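Local coordinates for protein Lmaj004091aaa (Leishmania major, PDB 1XTP) that probably transfers methyl groups from S-adenosyl-L-methionine to the N-terminal amino group of proteins whose sequence begins X-Pro-Lys, at residues G81-I86 with K109-K114; D41-E46 with S148-T153; I193-N198 with I219-L224. All coordinates share one frame; numbering follows the deposited sequence.

Contact 1. Residues G81-I86 with K109-K114; sequences GSRNFI and KNLLTK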
loop_
_atom_site.group_PDB
_atom_site.type_symbol
_atom_site.label_atom_id
_atom_site.label_comp_id
_atom_site.label_asym_id
_atom_site.label_seq_id
_atom_site.Cartn_x
_atom_site.Cartn_y
_atom_site.Cartn_z
ATOM N N GLY A 81 3.244 3.668 -15.757
ATOM C CA GLY A 81 4.432 3.536 -14.890
ATOM C C GLY A 81 4.579 2.173 -14.207
ATOM O O GLY A 81 5.675 1.616 -14.153
ATOM N N SER A 82 3.473 1.651 -13.677
ATOM C CA SER A 82 3.463 0.340 -13.046
ATOM C C SER A 82 3.748 -0.771 -14.061
ATOM O O SER A 82 4.516 -1.708 -13.798
ATOM C CB SER A 82 2.102 0.087 -12.403
ATOM O OG SER A 82 1.895 0.955 -11.321
ATOM N N ARG A 83 3.103 -0.674 -15.215
ATOM C CA ARG A 83 3.280 -1.673 -16.266
ATOM C C ARG A 83 4.743 -1.751 -16.747
ATOM O O ARG A 83 5.317 -2.853 -16.862
ATOM C CB ARG A 83 2.347 -1.381 -17.430
ATOM C CG ARG A 83 2.380 -2.477 -18.467
ATOM C CD ARG A 83 1.623 -2.101 -19.731
ATOM N NE ARG A 83 2.267 -1.051 -20.520
ATOM C CZ ARG A 83 3.420 -1.180 -21.187
ATOM N NH1 ARG A 83 4.121 -2.316 -21.157
ATOM N NH2 ARG A 83 3.886 -0.146 -21.884
ATOM N N ASN A 84 5.340 -0.588 -17.009
ATOM C CA ASN A 84 6.759 -0.502 -17.392
ATOM C C ASN A 84 7.702 -0.988 -16.275
ATOM O O ASN A 84 8.671 -1.688 -16.533
ATOM C CB ASN A 84 7.116 0.928 -17.824
ATOM C CG ASN A 84 6.455 1.328 -19.147
ATOM O OD1 ASN A 84 6.076 0.479 -19.945
ATOM N ND2 ASN A 84 6.319 2.629 -19.377
ATOM N N PHE A 85 7.380 -0.650 -15.034
ATOM C CA PHE A 85 8.167 -1.107 -13.896
ATOM C C PHE A 85 8.102 -2.626 -13.755
ATOM O O PHE A 85 9.138 -3.278 -13.666
ATOM C CB PHE A 85 7.693 -0.438 -12.600
ATOM C CG PHE A 85 8.530 -0.786 -11.386
ATOM C CD1 PHE A 85 9.700 -0.105 -11.112
ATOM C CD2 PHE A 85 8.126 -1.783 -10.508
ATOM C CE1 PHE A 85 10.453 -0.414 -9.988
ATOM C CE2 PHE A 85 8.878 -2.091 -9.390
ATOM C CZ PHE A 85 10.045 -1.404 -9.133
ATOM N N ILE A 86 6.894 -3.180 -13.738
ATOM C CA ILE A 86 6.731 -4.638 -13.611
ATOM C C ILE A 86 7.382 -5.406 -14.773
ATOM O O ILE A 86 7.993 -6.462 -14.560
ATOM C CB ILE A 86 5.257 -5.049 -13.512
ATOM C CG1 ILE A 86 4.641 -4.517 -12.210
ATOM C CG2 ILE A 86 5.126 -6.576 -13.569
ATOM C CD1 ILE A 86 3.147 -4.368 -12.277
ATOM N N LYS A 109 -8.316 -4.260 -12.839
ATOM C CA LYS A 109 -9.042 -4.090 -14.094
ATOM C C LYS A 109 -8.136 -3.621 -15.230
ATOM O O LYS A 109 -8.231 -4.131 -16.345
ATOM C CB LYS A 109 -10.218 -3.114 -13.933
ATOM C CG LYS A 109 -11.093 -3.017 -15.189
ATOM C CD LYS A 109 -12.451 -2.404 -14.912
ATOM N N ASN A 110 -7.255 -2.666 -14.927
ATOM C CA ASN A 110 -6.484 -1.959 -15.944
ATOM C C ASN A 110 -5.051 -2.457 -16.099
ATOM O O ASN A 110 -4.378 -2.060 -17.028
ATOM C CB ASN A 110 -6.461 -0.459 -15.623
ATOM C CG ASN A 110 -7.844 0.157 -15.656
ATOM O OD1 ASN A 110 -8.361 0.485 -16.727
ATOM N ND2 ASN A 110 -8.472 0.279 -14.479
ATOM N N LEU A 111 -4.571 -3.298 -15.192
ATOM C CA LEU A 111 -3.199 -3.780 -15.312
ATOM C C LEU A 111 -3.077 -5.276 -15.132
ATOM O O LEU A 111 -2.548 -5.958 -15.992
ATOM C CB LEU A 111 -2.271 -3.056 -14.325
ATOM C CG LEU A 111 -0.762 -3.349 -14.454
ATOM C CD1 LEU A 111 -0.245 -3.310 -15.904
ATOM C CD2 LEU A 111 0.019 -2.394 -13.603
ATOM N N LEU A 112 -3.560 -5.794 -14.013
ATOM C CA LEU A 112 -3.224 -7.151 -13.648
ATOM C C LEU A 112 -3.914 -8.161 -14.548
ATOM O O LEU A 112 -3.310 -9.201 -14.889
ATOM C CB LEU A 112 -3.503 -7.404 -12.164
ATOM C CG LEU A 112 -2.827 -6.411 -11.208
ATOM C CD1 LEU A 112 -3.309 -6.645 -9.776
ATOM C CD2 LEU A 112 -1.306 -6.480 -11.299
ATOM N N THR A 113 -5.140 -7.854 -14.986
ATOM C CA THR A 113 -5.869 -8.759 -15.879
ATOM C C THR A 113 -5.211 -8.874 -17.275
ATOM O O THR A 113 -5.497 -9.818 -18.030
ATOM C CB THR A 113 -7.368 -8.389 -16.020
ATOM O OG1 THR A 113 -7.499 -7.005 -16.351
ATOM C CG2 THR A 113 -8.131 -8.659 -14.729
ATOM N N LYS A 114 -4.317 -7.948 -17.602
ATOM C CA LYS A 114 -3.549 -8.020 -18.851
ATOM C C LYS A 114 -2.257 -8.806 -18.709
ATOM O O LYS A 114 -1.696 -9.224 -19.715
ATOM C CB LYS A 114 -3.191 -6.621 -19.347
ATOM C CG LYS A 114 -4.370 -5.820 -19.825
ATOM C CD LYS A 114 -3.966 -4.397 -20.192
ATOM C CE LYS A 114 -5.075 -3.727 -20.995
ATOM N NZ LYS A 114 -4.750 -2.331 -21.400
#

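Contact 2. Residues D41-E46 with S148-T153; sequences DLYDPE and SMETAT. With SAI (S-adenosyl-L-homoselenocysteine), chain B.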
loop_
_atom_site.group_PDB
_atom_site.type_symbol
_atom_site.label_atom_id
_atom_site.label_comp_id
_atom_site.label_asym_id
_atom_site.label_seq_id
_atom_site.Cartn_x
_atom_site.Cartn_y
_atom_site.Cartn_z
ATOM N N ASP A 41 -9.500 0.318 21.568
ATOM C CA ASP A 41 -9.838 -0.644 20.536
ATOM C C ASP A 41 -9.531 -0.019 19.163
ATOM O O ASP A 41 -10.185 0.931 18.735
ATOM C CB ASP A 41 -11.319 -1.024 20.665
ATOM C CG ASP A 41 -11.866 -1.732 19.435
ATOM O OD1 ASP A 41 -11.076 -2.333 18.646
ATOM O OD2 ASP A 41 -13.110 -1.669 19.270
ATOM N N LEU A 42 -8.547 -0.581 18.474
ATOM C CA LEU A 42 -8.069 -0.006 17.207
ATOM C C LEU A 42 -9.125 0.061 16.111
ATOM O O LEU A 42 -8.984 0.845 15.154
ATOM C CB LEU A 42 -6.849 -0.762 16.698
ATOM C CG LEU A 42 -5.559 -0.579 17.502
ATOM C CD1 LEU A 42 -4.415 -1.075 16.662
ATOM C CD2 LEU A 42 -5.291 0.862 17.896
ATOM N N TYR A 43 -10.149 -0.769 16.251
ATOM C CA TYR A 43 -11.244 -0.879 15.288
ATOM C C TYR A 43 -12.504 -0.112 15.697
ATOM O O TYR A 43 -13.527 -0.189 15.012
ATOM C CB TYR A 43 -11.550 -2.371 15.000
ATOM C CG TYR A 43 -10.371 -3.040 14.321
ATOM C CD1 TYR A 43 -10.141 -2.869 12.954
ATOM C CD2 TYR A 43 -9.436 -3.785 15.057
ATOM C CE1 TYR A 43 -9.046 -3.449 12.331
ATOM C CE2 TYR A 43 -8.333 -4.366 14.431
ATOM C CZ TYR A 43 -8.144 -4.184 13.080
ATOM O OH TYR A 43 -7.070 -4.758 12.464
ATOM N N ASP A 44 -12.430 0.644 16.787
ATOM C CA ASP A 44 -13.504 1.576 17.130
ATOM C C ASP A 44 -13.587 2.642 16.018
ATOM O O ASP A 44 -12.575 3.224 15.667
ATOM C CB ASP A 44 -13.265 2.218 18.500
ATOM C CG ASP A 44 -14.428 3.078 18.943
ATOM O OD1 ASP A 44 -14.589 4.199 18.419
ATOM O OD2 ASP A 44 -15.193 2.634 19.805
ATOM N N PRO A 45 -14.785 2.855 15.435
ATOM C CA PRO A 45 -14.954 3.748 14.279
ATOM C C PRO A 45 -14.689 5.228 14.523
ATOM O O PRO A 45 -14.410 5.958 13.580
ATOM C CB PRO A 45 -16.415 3.532 13.861
ATOM C CG PRO A 45 -17.079 2.910 14.990
ATOM C CD PRO A 45 -16.056 2.215 15.823
ATOM N N GLU A 46 -14.779 5.652 15.773
ATOM C CA GLU A 46 -14.548 7.043 16.167
ATOM C C GLU A 46 -13.200 7.264 16.860
ATOM O O GLU A 46 -12.660 8.356 16.834
ATOM C CB GLU A 46 -15.674 7.483 17.107
ATOM C CG GLU A 46 -17.031 7.504 16.449
ATOM C CD GLU A 46 -18.174 7.542 17.466
ATOM O OE1 GLU A 46 -17.955 7.967 18.632
ATOM O OE2 GLU A 46 -19.291 7.153 17.067
ATOM N N SER A 148 -9.153 -6.749 5.961
ATOM C CA SER A 148 -8.026 -5.825 6.005
ATOM C C SER A 148 -6.735 -6.613 5.864
ATOM O O SER A 148 -6.700 -7.819 6.122
ATOM C CB SER A 148 -8.038 -5.052 7.313
ATOM O OG SER A 148 -9.269 -4.369 7.505
HETATM N N MSE A 149 -5.673 -5.931 5.453
HETATM C CA MSE A 149 -4.378 -6.550 5.254
HETATM C C MSE A 149 -3.894 -7.170 6.548
HETATM O O MSE A 149 -3.390 -8.302 6.548
HETATM C CB MSE A 149 -3.337 -5.535 4.758
HETATM C CG MSE A 149 -3.447 -5.152 3.279
HETATM SE SE MSE A 149 -2.198 -3.719 2.795
HETATM C CE MSE A 149 -3.091 -2.182 3.710
ATOM N N GLU A 150 -4.076 -6.434 7.641
ATOM C CA GLU A 150 -3.532 -6.825 8.935
ATOM C C GLU A 150 -4.287 -7.984 9.613
ATOM O O GLU A 150 -3.836 -8.504 10.644
ATOM C CB GLU A 150 -3.417 -5.607 9.880
ATOM C CG GLU A 150 -4.726 -5.097 10.544
ATOM C CD GLU A 150 -5.578 -4.211 9.633
ATOM O OE1 GLU A 150 -5.154 -3.923 8.494
ATOM O OE2 GLU A 150 -6.690 -3.814 10.054
ATOM N N THR A 151 -5.410 -8.388 9.024
ATOM C CA THR A 151 -6.189 -9.548 9.491
ATOM C C THR A 151 -6.269 -10.698 8.481
ATOM O O THR A 151 -6.923 -11.704 8.733
ATOM C CB THR A 151 -7.625 -9.115 9.797
ATOM O OG1 THR A 151 -8.243 -8.642 8.593
ATOM C CG2 THR A 151 -7.617 -8.015 10.852
ATOM N N ALA A 152 -5.611 -10.540 7.338
ATOM C CA ALA A 152 -5.691 -11.509 6.255
ATOM C C ALA A 152 -4.678 -12.622 6.431
ATOM O O ALA A 152 -3.549 -12.379 6.854
ATOM C CB ALA A 152 -5.458 -10.819 4.937
ATOM N N THR A 153 -5.083 -13.844 6.100
ATOM C CA THR A 153 -4.161 -14.982 6.041
ATOM C C THR A 153 -3.975 -15.387 4.590
ATOM O O THR A 153 -4.946 -15.701 3.890
ATOM C CB THR A 153 -4.688 -16.144 6.857
ATOM O OG1 THR A 153 -4.647 -15.778 8.233
ATOM C CG2 THR A 153 -3.843 -17.398 6.672
HETATM N N SAI B . -5.310 0.164 -4.296
HETATM C CA SAI B . -6.492 0.725 -5.012
HETATM C CB SAI B . -7.343 1.536 -4.058
HETATM C CG SAI B . -6.678 2.748 -3.423
HETATM SE SE SAI B . -7.960 3.645 -2.226
HETATM C C SAI B . -6.114 1.655 -6.154
HETATM O O SAI B . -4.987 2.143 -6.217
HETATM O OXT SAI B . -6.939 1.963 -7.013
HETATM C "C5'" SAI B . -7.362 2.780 -0.554
HETATM C "C4'" SAI B . -8.088 1.463 -0.263
HETATM O "O4'" SAI B . -7.512 0.896 0.877
HETATM C "C3'" SAI B . -9.569 1.601 0.051
HETATM O "O3'" SAI B . -10.325 0.727 -0.747
HETATM C "C2'" SAI B . -9.733 1.219 1.503
HETATM O "O2'" SAI B . -10.971 0.577 1.771
HETATM C "C1'" SAI B . -8.549 0.293 1.632
HETATM N N9 SAI B . -8.087 0.076 2.995
HETATM C C8 SAI B . -8.157 0.957 4.051
HETATM N N7 SAI B . -7.614 0.368 5.113
HETATM C C5 SAI B . -7.182 -0.876 4.747
HETATM C C6 SAI B . -6.542 -1.896 5.447
HETATM N N6 SAI B . -6.254 -1.732 6.740
HETATM N N1 SAI B . -6.222 -3.075 4.796
HETATM C C2 SAI B . -6.544 -3.259 3.457
HETATM N N3 SAI B . -7.168 -2.232 2.769
HETATM C C4 SAI B . -7.470 -1.068 3.407
#

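Contact 3. Residues I193-N198 with I219-L224; sequences IFFKEN and IHYKRL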
loop_
_atom_site.group_PDB
_atom_site.type_symbol
_atom_site.label_atom_id
_atom_site.label_comp_id
_atom_site.label_asym_id
_atom_site.label_seq_id
_atom_site.Cartn_x
_atom_site.Cartn_y
_atom_site.Cartn_z
ATOM N N ILE A 193 6.700 -8.549 -4.302
ATOM C CA ILE A 193 5.749 -7.539 -3.812
ATOM C C ILE A 193 5.947 -6.291 -4.647
ATOM O O ILE A 193 7.040 -5.764 -4.712
ATOM C CB ILE A 193 5.961 -7.161 -2.336
ATOM C CG1 ILE A 193 5.706 -8.350 -1.420
ATOM C CG2 ILE A 193 4.999 -6.070 -1.927
ATOM C CD1 ILE A 193 6.386 -8.242 -0.083
ATOM N N PHE A 194 4.886 -5.816 -5.286
ATOM C CA PHE A 194 4.915 -4.508 -5.910
ATOM C C PHE A 194 4.293 -3.468 -4.951
ATOM O O PHE A 194 3.080 -3.422 -4.773
ATOM C CB PHE A 194 4.167 -4.544 -7.222
ATOM C CG PHE A 194 4.079 -3.215 -7.915
ATOM C CD1 PHE A 194 5.188 -2.667 -8.550
ATOM C CD2 PHE A 194 2.870 -2.531 -7.975
ATOM C CE1 PHE A 194 5.089 -1.451 -9.218
ATOM C CE2 PHE A 194 2.770 -1.318 -8.646
ATOM C CZ PHE A 194 3.888 -0.779 -9.269
ATOM N N PHE A 195 5.144 -2.631 -4.362
ATOM C CA PHE A 195 4.718 -1.634 -3.380
ATOM C C PHE A 195 4.826 -0.244 -3.988
ATOM O O PHE A 195 5.913 0.192 -4.343
ATOM C CB PHE A 195 5.579 -1.754 -2.122
ATOM C CG PHE A 195 5.290 -0.708 -1.067
ATOM C CD1 PHE A 195 3.983 -0.360 -0.733
ATOM C CD2 PHE A 195 6.339 -0.101 -0.381
ATOM C CE1 PHE A 195 3.734 0.584 0.254
ATOM C CE2 PHE A 195 6.108 0.836 0.600
ATOM C CZ PHE A 195 4.802 1.176 0.935
ATOM N N LYS A 196 3.684 0.427 -4.143
ATOM C CA LYS A 196 3.625 1.763 -4.739
ATOM C C LYS A 196 2.921 2.712 -3.787
ATOM O O LYS A 196 1.776 2.492 -3.426
ATOM C CB LYS A 196 2.885 1.746 -6.077
ATOM C CG LYS A 196 3.144 2.974 -6.955
ATOM C CD LYS A 196 2.773 2.689 -8.419
ATOM C CE LYS A 196 3.111 3.844 -9.353
ATOM N NZ LYS A 196 2.570 3.622 -10.719
ATOM N N GLU A 197 3.601 3.792 -3.416
ATOM C CA GLU A 197 3.103 4.656 -2.363
ATOM C C GLU A 197 3.682 6.065 -2.444
ATOM O O GLU A 197 4.783 6.271 -2.985
ATOM C CB GLU A 197 3.468 4.062 -0.995
ATOM C CG GLU A 197 2.629 4.613 0.139
ATOM C CD GLU A 197 1.153 4.671 -0.223
ATOM O OE1 GLU A 197 0.492 3.597 -0.207
ATOM O OE2 GLU A 197 0.667 5.794 -0.509
ATOM N N ASN A 198 2.934 7.009 -1.871
ATOM C CA ASN A 198 3.406 8.349 -1.625
ATOM C C ASN A 198 4.589 8.332 -0.648
ATOM O O ASN A 198 4.614 7.566 0.314
ATOM C CB ASN A 198 2.278 9.234 -1.085
ATOM C CG ASN A 198 1.175 9.495 -2.121
ATOM O OD1 ASN A 198 1.314 9.187 -3.301
ATOM N ND2 ASN A 198 0.092 10.113 -1.673
ATOM N N ILE A 219 13.372 6.371 3.795
ATOM C CA ILE A 219 14.196 5.829 4.886
ATOM C C ILE A 219 13.319 5.095 5.905
ATOM O O ILE A 219 13.690 4.041 6.411
ATOM C CB ILE A 219 15.036 6.963 5.536
ATOM C CG1 ILE A 219 16.240 7.228 4.641
ATOM C CG2 ILE A 219 15.528 6.606 6.950
ATOM C CD1 ILE A 219 17.154 8.305 5.138
ATOM N N HIS A 220 12.136 5.645 6.155
ATOM C CA HIS A 220 11.147 5.019 7.046
ATOM C C HIS A 220 10.681 3.676 6.453
ATOM O O HIS A 220 10.720 2.658 7.138
ATOM C CB HIS A 220 9.990 5.995 7.267
ATOM C CG HIS A 220 9.065 5.635 8.384
ATOM N ND1 HIS A 220 8.197 6.553 8.937
ATOM C CD2 HIS A 220 8.840 4.463 9.030
ATOM C CE1 HIS A 220 7.489 5.963 9.886
ATOM N NE2 HIS A 220 7.864 4.696 9.966
ATOM N N TYR A 221 10.282 3.657 5.183
ATOM C CA TYR A 221 9.921 2.385 4.495
ATOM C C TYR A 221 11.016 1.305 4.592
ATOM O O TYR A 221 10.746 0.129 4.842
ATOM C CB TYR A 221 9.591 2.624 3.000
ATOM C CG TYR A 221 8.327 3.411 2.781
ATOM C CD1 TYR A 221 7.120 3.000 3.365
ATOM C CD2 TYR A 221 8.327 4.585 2.031
ATOM C CE1 TYR A 221 5.958 3.730 3.187
ATOM C CE2 TYR A 221 7.159 5.329 1.850
ATOM C CZ TYR A 221 5.972 4.899 2.437
ATOM O OH TYR A 221 4.790 5.607 2.269
ATOM N N LYS A 222 12.248 1.733 4.384
ATOM C CA LYS A 222 13.396 0.830 4.329
ATOM C C LYS A 222 13.747 0.273 5.700
ATOM O O LYS A 222 14.182 -0.887 5.824
ATOM C CB LYS A 222 14.583 1.553 3.682
ATOM C CG LYS A 222 14.426 1.616 2.171
ATOM C CD LYS A 222 15.292 2.648 1.532
ATOM C CE LYS A 222 15.391 2.381 0.027
ATOM N NZ LYS A 222 16.077 3.458 -0.724
ATOM N N ARG A 223 13.550 1.099 6.727
ATOM C CA ARG A 223 13.631 0.633 8.103
ATOM C C ARG A 223 12.636 -0.507 8.282
ATOM O O ARG A 223 12.986 -1.575 8.792
ATOM C CB ARG A 223 13.338 1.772 9.074
ATOM C CG ARG A 223 13.675 1.465 10.522
ATOM C CD ARG A 223 13.589 2.712 11.425
ATOM N NE ARG A 223 14.673 3.669 11.163
ATOM C CZ ARG A 223 14.943 4.739 11.907
ATOM N NH1 ARG A 223 14.209 5.024 12.970
ATOM N NH2 ARG A 223 15.955 5.524 11.573
ATOM N N LEU A 224 11.405 -0.300 7.804
ATOM C CA LEU A 224 10.357 -1.314 7.933
ATOM C C LEU A 224 10.676 -2.543 7.067
ATOM O O LEU A 224 10.470 -3.658 7.512
ATOM C CB LEU A 224 8.965 -0.734 7.610
ATOM C CG LEU A 224 8.525 0.484 8.428
ATOM C CD1 LEU A 224 7.289 1.157 7.849
ATOM C CD2 LEU A 224 8.282 0.083 9.879
#

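Contact 1. Residues G81-I86 with K109-K114
Leu111 carries this contact. It reaches from helix 106-115 to one side of helix 75-87 and meets Ser82, Arg83 and Ile86. The axes of the two short segments come within 10.5 Å, at 25° to each other. Leu111 lies in a wider, pi-type turn that spans 109-112. Its CG is anti to the backbone N (chi1 -173°), and its two methyl groups divide the opposing surface. CD2 presses on the CB of Ser82 at 3.5 Å, a tight carbon pair. Leu111 CD2 also lies 3.9 Å from Ile86 CD1. Ile86 and Leu111 reach toward each other tip to tip. CD1 of Leu111 lies 3.6 Å from the CB of Arg83, where the two side chains cross at about a right angle. Arg83 then bends at its third torsion and takes its guanidinium off to a salt bridge with Glu80.

Leu112 comes next and turns to the sheet, where it packs on Leu161 and Val163. Ile86 also touches Leu161, so both helices cover the same face of the Rossmann-like methyltransferase sheet. Ser82 OG bonds to Lys196 NZ and to the backbone O of Asp78. Between these segments the contact is carbon packing, with no hydrogen bond across it, and the polar ends of Ser82 and Arg83 find partners away from Leu111.

Contact 2. Residues D41-E46 with S148-T153
Tyr43 and Glu150 meet at the adenine end of the cofactor pocket of this Rossmann-like methyltransferase. The tight part is one hydrogen bond. Tyr43 OH donates to Glu150 OE2 at 2.6 Å, using the anti lone pair of that oxygen. The two side chains come from opposite directions, and the oxygen lies at the edge of the ring. Ring and carboxylate are nearly coplanar, 12° apart. Glu150 bends sharply at its second torsion (chi2 -81°), which brings the carboxylate round between tyrosine and cofactor. Its other oxygen, OE1, accepts from N6 of the S-adenosyl-L-homoselenocysteine at 3.0 Å. A donor on each oxygen should hold the rotation of the carboxylate. Tyr43, which is not hydrogen-bonded to the cofactor, probably steadies Glu150 from the second shell. The ring of Tyr43 also meets that of Tyr50 in helix 49-58.

The rest is loose and faces solvent. Thr151 CG2 only brushes Tyr43 OH at 3.7 Å, and both residues are exposed. Tyr43 itself sits in a type I turn from Asp41 to Asp44. Within that turn Asp41 OD1 accepts from Tyr43 N, forming an Asx turn. The cofactor side differs in bonding the adenine directly: besides the bond to Glu150 OE1, the backbone N of selenomethionine Met149 donates to cofactor N1 at 3.0 Å, with an N-H...acceptor angle of 171°.

Contact 3. Residues I193-N198 with I219-L224
Tyr221 and Phe195 form the aromatic part of this contact. The pair is T-shaped: the edge of Phe195 points at one face of Tyr221. The ring centroids are 5.2 Å apart and the planes stand at 80°. The closest atoms are Phe195 CZ and Tyr221 CE1, at 3.6 Å. CE2 of Phe195 lies over the face of Tyr221 but is offset toward its rim. The CG of Phe195 is anti to its backbone N (chi1 176°), and the ring reaches out from the strand toward the helix. A further edge-to-face pair links Phe195 to Phe180 of helix 173-186. Tyr221 also touches Tyr251 of strand 248-253.

These partners place the contact in the Rossmann-like methyltransferase fold. Strand 191-198 is an inner strand of the seven-stranded sheet, between the parallel strand 159-165 and the antiparallel strand 248-253. Helix 218-228 packs on the sheet through Tyr221, beside helix 173-186, where Leu224 rests on Phe176 and Val177.

The polar part lies at the end of the strand. Tyr221 OH donates to the backbone O of Asn198 at 2.8 Å. The hydroxyl sits nearly on the line of the carbonyl, with a C=O...donor angle of 173°, and the acceptor lies in the plane of the tyrosine ring at its edge. The hydroxyl of a buried side chain is satisfied in this way. Asn198 OD1 in turn takes a hydrogen bond from Trp166 NE1.

The remaining contact is aliphatic to polar. Glu197 crosses Tyr221 at about a right angle and offers its chain, not its carboxylate: CG is 3.2 Å from Tyr221 OH. The chain bends at its second torsion, and Glu197 OE2 accepts from the backbone N of Asn198 at 2.9 Å, on the anti side, tilted out of the carboxylate plane.

How the contacts relate
Contacts 1 and 3 are buried, while contact 2 lies at the surface beside the cofactor. Contact 1 is purely apolar between its helices. Contact 3 mixes aromatic packing with a hydrogen bond to the end of a strand. Contact 2 rests on a single short hydrogen bond, and one of its loops binds the adenine directly. Contacts 1 and 3 touch through Phe194 of strand 191-198, which packs against Ser82, Phe85 and Ile86. Strand 191-198 thus serves helix 75-87 as well as helix 218-228. Contact 2 stands apart, its centre about 29 Å from that of contact 1 and about 21 Å from that of contact 3.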